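Local coordinates for protein DMATS type aromatic prenyltransferase (PDB 6ZRY) that probably transfers a dimethylallyl group to the indole ring of tryptophan, as a bacterial aromatic prenyltransferase with the ABBA-barrel fold, at residues Gly79-Gly83 with Ala94-Phe98. Sequence-based numbering, arbitrary orientation. Where two conformers were deposited one is given.
Sequences GETLG and ATRGF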
ATOM      1  N   GLY A  79      -6.476  -2.998   2.990  1.00 16.01           N
ATOM      2  CA  GLY A  79      -7.467  -2.487   3.942  1.00 15.62           C
ATOM      3  C   GLY A  79      -7.422  -3.164   5.274  1.00 16.08           C
ATOM      4  O   GLY A  79      -6.409  -3.830   5.591  1.00 15.72           O
ATOM      5  N   GLU A  80      -8.474  -2.946   6.066  1.00 15.99           N
ATOM      6  CA  GLU A  80      -8.542  -3.449   7.434  1.00 16.32           C
ATOM      7  C   GLU A  80      -9.994  -3.795   7.756  1.00 16.36           C
ATOM      8  O   GLU A  80     -10.907  -3.240   7.135  1.00 15.99           O
ATOM      9  CB  GLU A  80      -7.933  -2.454   8.437  1.00 16.67           C
ATOM     10  CG  GLU A  80      -8.645  -1.123   8.519  1.00 16.53           C
ATOM     11  CD  GLU A  80      -8.034  -0.150   9.512  1.00 17.48           C
ATOM     12  OE1 GLU A  80      -7.312  -0.595  10.436  1.00 17.91           O
ATOM     13  OE2 GLU A  80      -8.272   1.058   9.359  1.00 19.08           O
ATOM     14  N   THR A  81     -10.148  -4.682   8.712  1.00 16.55           N
ATOM     15  CA  THR A  81     -11.432  -5.102   9.297  1.00 17.19           C
ATOM     16  C   THR A  81     -11.616  -4.346  10.602  1.00 18.75           C
ATOM     17  O   THR A  81     -10.822  -4.556  11.538  1.00 19.28           O
ATOM     18  CB  THR A  81     -11.494  -6.601   9.547  1.00 17.22           C
ATOM     19  OG1 THR A  81     -10.924  -7.345   8.455  1.00 16.71           O
ATOM     20  CG2 THR A  81     -12.923  -7.050   9.783  1.00 16.91           C
ATOM     21  N   LEU A  82     -12.638  -3.509  10.678  1.00 19.72           N
ATOM     22  CA  LEU A  82     -12.876  -2.709  11.879  1.00 21.77           C
ATOM     23  C   LEU A  82     -13.459  -3.634  12.982  1.00 24.69           C
ATOM     24  O   LEU A  82     -14.118  -4.629  12.637  1.00 24.34           O
ATOM     25  CB  LEU A  82     -13.799  -1.549  11.532  1.00 21.64           C
ATOM     26  CG  LEU A  82     -13.212  -0.510  10.564  1.00 21.35           C
ATOM     27  CD1 LEU A  82     -14.137   0.690  10.458  1.00 21.48           C
ATOM     28  CD2 LEU A  82     -11.812  -0.043  10.983  1.00 21.92           C
ATOM     29  N   GLY A  83     -13.143  -3.343  14.245  1.00 27.56           N
ATOM     30  CA  GLY A  83     -13.641  -4.102  15.409  1.00 30.56           C
ATOM     31  C   GLY A  83     -15.082  -3.748  15.749  1.00 34.01           C
ATOM     32  O   GLY A  83     -15.652  -2.808  15.109  1.00 32.30           O
ATOM     33  N   ALA A  94      -9.835  -8.054  14.794  1.00 24.12           N
ATOM     34  CA  ALA A  94     -10.742  -8.369  13.664  1.00 23.43           C
ATOM     35  C   ALA A  94      -9.907  -8.645  12.394  1.00 22.59           C
ATOM     36  O   ALA A  94     -10.217  -9.607  11.650  1.00 21.44           O
ATOM     37  CB  ALA A  94     -11.754  -7.244  13.469  1.00 23.52           C
ATOM     38  N   THR A  95      -8.878  -7.836  12.128  1.00 20.71           N
ATOM     39  CA  THR A  95      -8.074  -7.999  10.909  1.00 20.36           C
ATOM     40  C   THR A  95      -7.295  -9.311  11.009  1.00 20.46           C
ATOM     41  O   THR A  95      -7.288 -10.085  10.036  1.00 19.73           O
ATOM     42  CB  THR A  95      -7.220  -6.750  10.660  1.00 19.64           C
ATOM     43  OG1 THR A  95      -8.087  -5.619  10.546  1.00 19.25           O
ATOM     44  CG2 THR A  95      -6.379  -6.891   9.428  1.00 19.92           C
ATOM     45  N   ARG A  96      -6.653  -9.567  12.146  0.50 21.07           N
ATOM     46  CA  ARG A  96      -5.872 -10.805  12.324  0.50 22.00           C
ATOM     47  C   ARG A  96      -6.828 -12.006  12.262  0.50 21.84           C
ATOM     48  O   ARG A  96      -6.475 -12.991  11.598  0.50 21.59           O
ATOM     49  CB  ARG A  96      -5.071 -10.775  13.623  0.50 23.23           C
ATOM     50  CG  ARG A  96      -4.003 -11.850  13.670  0.50 24.30           C
ATOM     51  CD  ARG A  96      -3.461 -12.079  15.063  0.50 25.43           C
ATOM     52  NE  ARG A  96      -3.121 -13.477  15.205  0.50 26.75           N
ATOM     53  CZ  ARG A  96      -2.779 -14.058  16.342  0.50 28.07           C
ATOM     54  NH1 ARG A  96      -2.480 -15.342  16.354  0.50 28.45           N
ATOM     55  NH2 ARG A  96      -2.735 -13.355  17.462  0.50 28.80           N
ATOM     56  N   GLY A  97      -8.014 -11.893  12.883  1.00 22.36           N
ATOM     57  CA  GLY A  97      -9.069 -12.914  12.809  1.00 22.70           C
ATOM     58  C   GLY A  97      -9.383 -13.289  11.369  1.00 22.00           C
ATOM     59  O   GLY A  97      -9.380 -14.469  11.046  1.00 22.37           O
ATOM     60  N   PHE A  98      -9.574 -12.300  10.505  1.00 21.65           N
ATOM     61  CA  PHE A  98      -9.830 -12.524   9.067  1.00 20.89           C
ATOM     62  C   PHE A  98      -8.655 -13.260   8.421  1.00 20.96           C
ATOM     63  O   PHE A  98      -8.865 -14.236   7.711  1.00 19.63           O
ATOM     64  CB  PHE A  98     -10.101 -11.196   8.359  1.00 20.30           C
ATOM     65  CG  PHE A  98     -10.078 -11.294   6.874  1.00 19.61           C
ATOM     66  CD1 PHE A  98     -11.067 -11.978   6.197  1.00 19.93           C
ATOM     67  CD2 PHE A  98      -9.049 -10.712   6.140  1.00 19.11           C
ATOM     68  CE1 PHE A  98     -11.028 -12.093   4.827  1.00 19.51           C
ATOM     69  CE2 PHE A  98      -9.040 -10.806   4.762  1.00 18.85           C
ATOM     70  CZ  PHE A  98     -10.020 -11.493   4.110  1.00 19.45           C
TER
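In Thr95 the hydroxyl sits beside the residue's own backbone N (chi1 -58°), which lays OG1 back along the helix, next to the carbonyl of Asn91, where it also faces Thr81 N of the neighbouring loop. Thr81 has a similar first torsion (chi1 -42°), and its CG2 swings over Ala94 while OG1 comes to 3.8 Å from Thr95 CA. The two threonine side chains run alongside each other and head opposite ways, their OG1 atoms 3.9 Å apart. Thr81 N gives its hydrogen to Thr95 OG1 (2.9 Å, 153° at the hydrogen), the one hydrogen bond joining Gly79-Gly83 to Ala94-Phe98. Thr95 OG1 is also bonded to Asn91 O, and Thr81 OG1 to Leu35 O. Threonine suits both places: its hydroxyl can accept a backbone N-H and donate to a carbonyl, while its methyl can pack against nonpolar neighbours.

Around this bond the fit depends on small groups. Ala94 CB lies 3.4 Å from Thr81 O and 3.6 Å from Leu82 O, while its contact with Thr81 CG2 is a methyl-to-methyl one at 3.9 Å. Alanine suits this place because the loop backbone runs close to the helix; Gly83 CA lies 4.1 Å from Ala94 CB. Phe98 offers its CB to Thr81 OG1 (3.9 Å), and its ring continues toward Cys133 of strand 131-138.

The contact thus ties the segment leaving strand 71-79 to helix 88-106 on the outer layer of the barrel. With a backbone donor and a helical carbonyl both held by Thr95 OG1, the bonds at this buried junction are made by neutral groups.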